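Local structure of transcriptional regulator, TetR family (3EUP) at residues D122-R125 and K126-G129; Y91-M94 and Y95-D99. The protein probably regulates transcription as a TetR-family dimer, binding DNA through helix-turn-helix domains and perhaps responding to a small ligand. All blocks are in the same frame, centred on the assembly; numbering follows the deposited sequence.

Interaction 1 of 2, residues D122-R125 and K126-G129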
ATOM      1  N   ASP A 122       0.086  -1.907  17.449  1.00 29.05           N
ATOM      2  CA  ASP A 122       1.020  -3.028  17.488  1.00 29.44           C
ATOM      3  C   ASP A 122       0.438  -4.381  17.141  1.00 28.02           C
ATOM      4  O   ASP A 122       1.003  -5.089  16.300  1.00 25.81           O
ATOM      5  CB  ASP A 122       1.635  -3.143  18.892  1.00 30.97           C
ATOM      6  CG  ASP A 122       3.086  -2.866  18.894  1.00 38.21           C
ATOM      7  OD1 ASP A 122       3.485  -1.808  19.461  1.00 47.47           O
ATOM      8  OD2 ASP A 122       3.839  -3.702  18.312  1.00 45.18           O
ATOM      9  N   ALA A 123      -0.676  -4.761  17.795  1.00 27.13           N
ATOM     10  CA  ALA A 123      -1.218  -6.102  17.594  1.00 26.75           C
ATOM     11  C   ALA A 123      -1.519  -6.323  16.113  1.00 26.00           C
ATOM     12  O   ALA A 123      -1.145  -7.316  15.545  1.00 26.04           O
ATOM     13  CB  ALA A 123      -2.493  -6.358  18.455  1.00 27.06           C
ATOM     14  N   LEU A 124      -2.200  -5.381  15.485  1.00 25.89           N
ATOM     15  CA  LEU A 124      -2.559  -5.533  14.087  1.00 25.55           C
ATOM     16  C   LEU A 124      -1.400  -5.398  13.132  1.00 24.75           C
ATOM     17  O   LEU A 124      -1.414  -6.018  12.096  1.00 23.78           O
ATOM     18  CB  LEU A 124      -3.669  -4.555  13.707  1.00 27.06           C
ATOM     19  CG  LEU A 124      -5.069  -5.040  14.085  1.00 28.43           C
ATOM     20  CD1 LEU A 124      -6.030  -3.863  14.124  1.00 33.00           C
ATOM     21  CD2 LEU A 124      -5.445  -6.074  13.106  1.00 28.65           C
ATOM     22  N   ARG A 125      -0.405  -4.566  13.461  1.00 23.71           N
ATOM     23  CA  ARG A 125       0.796  -4.519  12.655  1.00 23.63           C
ATOM     24  C   ARG A 125       1.435  -5.896  12.659  1.00 23.53           C
ATOM     25  O   ARG A 125       1.864  -6.407  11.631  1.00 20.99           O
ATOM     26  CB  ARG A 125       1.771  -3.472  13.202  1.00 24.34           C
ATOM     27  CG  ARG A 125       2.820  -2.995  12.215  1.00 25.73           C
ATOM     28  CD  ARG A 125       3.937  -3.938  11.989  1.00 30.17           C
ATOM     29  NE  ARG A 125       4.641  -4.252  13.233  1.00 30.56           N
ATOM     30  CZ  ARG A 125       5.446  -5.295  13.401  1.00 32.66           C
ATOM     31  NH1 ARG A 125       5.681  -6.167  12.426  1.00 33.30           N
ATOM     32  NH2 ARG A 125       6.045  -5.459  14.580  1.00 36.35           N
ATOM     33  N   LYS A 126       1.514  -6.502  13.847  1.00 23.93           N
ATOM     34  CA  LYS A 126       2.110  -7.824  13.948  1.00 24.24           C
ATOM     35  C   LYS A 126       1.359  -8.847  13.098  1.00 23.62           C
ATOM     36  O   LYS A 126       1.972  -9.696  12.496  1.00 24.08           O
ATOM     37  CB  LYS A 126       2.276  -8.257  15.423  1.00 23.67           C
ATOM     38  CG  LYS A 126       3.443  -7.503  16.067  1.00 28.17           C
ATOM     39  CD  LYS A 126       3.489  -7.599  17.647  1.00 31.65           C
ATOM     40  CE  LYS A 126       4.741  -6.866  18.235  1.00 32.65           C
ATOM     41  NZ  LYS A 126       4.712  -6.870  19.751  1.00 37.32           N
ATOM     42  N   LYS A 127       0.034  -8.780  13.068  1.00 25.24           N
ATOM     43  CA  LYS A 127      -0.744  -9.678  12.228  1.00 26.12           C
ATOM     44  C   LYS A 127      -0.390  -9.473  10.790  1.00 25.24           C
ATOM     45  O   LYS A 127      -0.259 -10.440  10.050  1.00 24.70           O
ATOM     46  CB  LYS A 127      -2.251  -9.467  12.366  1.00 27.58           C
ATOM     47  CG  LYS A 127      -2.805  -9.606  13.774  1.00 32.57           C
ATOM     48  CD  LYS A 127      -3.152 -10.985  14.132  1.00 36.90           C
ATOM     49  CE  LYS A 127      -4.553 -11.319  13.681  1.00 39.89           C
ATOM     50  NZ  LYS A 127      -4.955 -12.648  14.283  1.00 41.62           N
ATOM     51  N   ALA A 128      -0.231  -8.220  10.378  1.00 23.81           N
ATOM     52  CA  ALA A 128       0.099  -7.947   8.960  1.00 23.53           C
ATOM     53  C   ALA A 128       1.474  -8.489   8.610  1.00 23.65           C
ATOM     54  O   ALA A 128       1.670  -9.063   7.544  1.00 22.85           O
ATOM     55  CB  ALA A 128      -0.013  -6.442   8.644  1.00 23.10           C
ATOM     56  N   GLY A 129       2.430  -8.316   9.523  1.00 23.51           N
ATOM     57  CA  GLY A 129       3.767  -8.852   9.337  1.00 23.99           C
ATOM     58  C   GLY A 129       3.812 -10.360   9.223  1.00 24.50           C
ATOM     59  O   GLY A 129       4.438 -10.922   8.314  1.00 23.34           O
TER
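Lys126 turns CG away from its own carbonyl carbon (chi1 -75°) and runs nearly straight beyond it, which carries its chain back over the preceding turn to Asp122. There Asp122 OD2 and Lys126 NZ form a salt bridge at 3.6 Å, and the methylene CE lies against the same oxygen. Arg125 takes the other course: its CG is anti to the backbone N (chi1 -160°) and its chain folds at chi2 and chi3, bringing the guanidinium alongside Lys126. Lys126 CG sits over one face of that group, toward its rim, 3.6 Å from Arg125 NH2. The arginine's polar end is occupied across the dimer interface, where NH1 bonds to the carbonyl of Ala178 of the second subunit. Lys127, bent twice, reaches Asp64 of helix 55-78 in a salt bridge, while Leu124, an apolar residue suited to the buried side, packs on helices 55-78 and 109-117. Regular helix bonds run beneath, among them Lys126 N to Asp122 O (2.9 Å) and Gly129 N to Arg125 O (2.9 Å). An acid in the first turn, four residues before a lysine, probably offsets part of the positive charge and would be expected to interact favourably with the helix dipole.

Interaction 2 of 2, residues Y91-M94 and Y95-D99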
ATOM      1  N   TYR A  91      -2.104 -14.100  -9.521  1.00 24.14           N
ATOM      2  CA  TYR A  91      -2.464 -12.834  -8.854  1.00 23.08           C
ATOM      3  C   TYR A  91      -3.338 -11.924  -9.713  1.00 22.72           C
ATOM      4  O   TYR A  91      -4.370 -11.451  -9.274  1.00 21.85           O
ATOM      5  CB  TYR A  91      -1.185 -12.133  -8.319  1.00 22.81           C
ATOM      6  CG  TYR A  91      -0.524 -13.040  -7.292  1.00 23.53           C
ATOM      7  CD1 TYR A  91      -1.030 -13.140  -6.008  1.00 21.09           C
ATOM      8  CD2 TYR A  91       0.522 -13.905  -7.658  1.00 22.72           C
ATOM      9  CE1 TYR A  91      -0.481 -14.008  -5.105  1.00 22.65           C
ATOM     10  CE2 TYR A  91       1.064 -14.789  -6.758  1.00 22.33           C
ATOM     11  CZ  TYR A  91       0.565 -14.835  -5.485  1.00 22.90           C
ATOM     12  OH  TYR A  91       1.079 -15.721  -4.586  1.00 23.64           O
ATOM     13  N   SER A  92      -2.966 -11.719 -10.956  1.00 23.03           N
ATOM     14  CA  SER A  92      -3.784 -10.896 -11.821  1.00 23.75           C
ATOM     15  C   SER A  92      -5.245 -11.377 -11.938  1.00 23.98           C
ATOM     16  O   SER A  92      -6.184 -10.571 -11.911  1.00 24.45           O
ATOM     17  CB  SER A  92      -3.208 -10.812 -13.222  1.00 23.38           C
ATOM     18  OG  SER A  92      -4.046  -9.961 -13.948  1.00 23.61           O
ATOM     19  N   SER A  93      -5.454 -12.680 -12.049  1.00 24.48           N
ATOM     20  CA  SER A  93      -6.814 -13.131 -12.224  1.00 25.21           C
ATOM     21  C   SER A  93      -7.521 -13.000 -10.866  1.00 24.68           C
ATOM     22  O   SER A  93      -8.675 -12.589 -10.815  1.00 23.75           O
ATOM     23  CB  SER A  93      -6.882 -14.542 -12.823  1.00 25.71           C
ATOM     24  OG  SER A  93      -6.783 -15.497 -11.800  1.00 29.24           O
ATOM     25  N   MET A  94      -6.816 -13.263  -9.769  1.00 24.87           N
ATOM     26  CA  MET A  94      -7.438 -13.126  -8.465  1.00 25.78           C
ATOM     27  C   MET A  94      -7.931 -11.695  -8.205  1.00 24.96           C
ATOM     28  O   MET A  94      -9.046 -11.504  -7.687  1.00 24.12           O
ATOM     29  CB  MET A  94      -6.490 -13.605  -7.378  1.00 27.22           C
ATOM     30  CG  MET A  94      -7.092 -13.616  -5.992  1.00 32.17           C
ATOM     31  SD  MET A  94      -5.887 -14.190  -4.729  1.00 42.02           S
ATOM     32  CE  MET A  94      -4.616 -15.086  -5.747  1.00 15.98           C
ATOM     33  N   TYR A  95      -7.131 -10.686  -8.580  1.00 24.54           N
ATOM     34  CA  TYR A  95      -7.476  -9.297  -8.265  1.00 23.48           C
ATOM     35  C   TYR A  95      -8.376  -8.651  -9.317  1.00 23.83           C
ATOM     36  O   TYR A  95      -9.213  -7.834  -8.970  1.00 23.59           O
ATOM     37  CB  TYR A  95      -6.223  -8.417  -8.067  1.00 23.75           C
ATOM     38  CG  TYR A  95      -6.548  -6.968  -7.681  1.00 20.27           C
ATOM     39  CD1 TYR A  95      -6.991  -6.658  -6.411  1.00 21.46           C
ATOM     40  CD2 TYR A  95      -6.449  -5.938  -8.613  1.00 20.94           C
ATOM     41  CE1 TYR A  95      -7.286  -5.346  -6.045  1.00 23.36           C
ATOM     42  CE2 TYR A  95      -6.776  -4.632  -8.284  1.00 19.13           C
ATOM     43  CZ  TYR A  95      -7.176  -4.341  -7.004  1.00 21.75           C
ATOM     44  OH  TYR A  95      -7.490  -3.065  -6.630  1.00 23.76           O
ATOM     45  N   ASN A  96      -8.191  -8.982 -10.592  1.00 24.42           N
ATOM     46  CA  ASN A  96      -8.955  -8.329 -11.658  1.00 25.51           C
ATOM     47  C   ASN A  96     -10.242  -9.032 -12.121  1.00 26.52           C
ATOM     48  O   ASN A  96     -11.087  -8.377 -12.729  1.00 26.96           O
ATOM     49  CB  ASN A  96      -8.076  -8.116 -12.909  1.00 26.02           C
ATOM     50  CG  ASN A  96      -6.818  -7.265 -12.622  1.00 25.80           C
ATOM     51  OD1 ASN A  96      -5.653  -7.748 -12.671  1.00 27.54           O
ATOM     52  ND2 ASN A  96      -7.054  -5.997 -12.343  1.00 22.19           N
ATOM     53  N   ASP A  97     -10.382 -10.347 -11.913  1.00 27.10           N
ATOM     54  CA  ASP A  97     -11.542 -11.071 -12.503  1.00 27.85           C
ATOM     55  C   ASP A  97     -12.844 -10.643 -11.865  1.00 28.13           C
ATOM     56  O   ASP A  97     -12.855 -10.257 -10.700  1.00 28.26           O
ATOM     57  CB  ASP A  97     -11.405 -12.601 -12.385  1.00 28.49           C
ATOM     58  CG  ASP A  97     -10.413 -13.207 -13.400  1.00 30.03           C
ATOM     59  OD1 ASP A  97      -9.900 -12.497 -14.293  1.00 35.67           O
ATOM     60  OD2 ASP A  97     -10.137 -14.412 -13.296  1.00 32.29           O
ATOM     61  N   ALA A  98     -13.952 -10.723 -12.623  1.00 28.12           N
ATOM     62  CA  ALA A  98     -15.274 -10.384 -12.099  1.00 28.31           C
ATOM     63  C   ALA A  98     -15.225  -9.034 -11.373  1.00 29.58           C
ATOM     64  O   ALA A  98     -15.834  -8.834 -10.302  1.00 28.73           O
ATOM     65  CB  ALA A  98     -15.788 -11.497 -11.180  1.00 27.74           C
ATOM     66  N   ASP A  99     -14.442  -8.129 -11.961  1.00 31.01           N
ATOM     67  CA  ASP A  99     -14.231  -6.784 -11.445  1.00 32.13           C
ATOM     68  C   ASP A  99     -13.830  -6.720  -9.971  1.00 31.60           C
ATOM     69  O   ASP A  99     -14.326  -5.903  -9.238  1.00 30.71           O
ATOM     70  CB  ASP A  99     -15.487  -5.970 -11.695  1.00 33.56           C
ATOM     71  CG  ASP A  99     -15.248  -4.493 -11.605  1.00 37.91           C
ATOM     72  OD1 ASP A  99     -14.072  -4.026 -11.632  1.00 44.05           O
ATOM     73  OD2 ASP A  99     -16.265  -3.794 -11.478  1.00 45.41           O
TER
HETATM   74  O   HOH W   1     -11.533 -10.673  -8.265  1.00 33.90           O
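Ser93 and Asp97 meet where helix 91-96 ends: the Asp97 carboxylate lies back over the preceding turn, with OD2 in van der Waals contact with Ser93 CB at 3.3 Å. Asp97 CG is anti to the carbonyl carbon (chi1 -76°), and this brings the carboxylate beside the Ser93 backbone; Ser93 OG instead makes weak bonds to Val90 O and Lys77 NZ. On the adjoining strip of the helix, Ser92 and Asn96 repeat the i to i+4 spacing, small polar residues suited to a partly exposed side. Tyr91 and Tyr95, also four apart, send their rings away from this contact into the domain. Tyr91 OH bonds to Trp135 NE1, and the Tyr95 ring meets Phe103 edge-to-face; Met94, extended through chi2 with its methyl turned aside at chi3, packs on Val73 and Leu74 of helix 55-78. Aromatic and thioether groups thus fill the buried side. Asp97 N still reaches Ser93 O at 3.0 Å, although the Asp97 backbone has already turned out of the helix (psi 151°). A water donates to Met94 O (2.7 Å) and Asp97 O (2.8 Å), bridging the last turn to the loop: a hydrated C-terminal end of a short amphipathic helix in the all-helical C-terminal domain of the TetR family, which in relatives binds the ligand.

Overall arrangement
Both contacts belong to the TetR-like C-terminal domain of an all-helical protein. Interaction 2 comes first along the chain, at the end of the short helix 91-96, and interaction 1 follows, in the opening turns of the long helix 122-148. Their centres are 26 Å apart, on opposite sides of the chain's centre, and their nearest atoms stay about 14 Å apart, so they do not touch. Helix 55-78 is a shared neighbour, packing against residues of both. Interaction 1 reaches the second subunit, whereas interaction 2 has no other chain of the assembly against it. Helix 122-148, which contributes Trp135 to Tyr91, thus joins the subunit contact to the domain interior beside interaction 2.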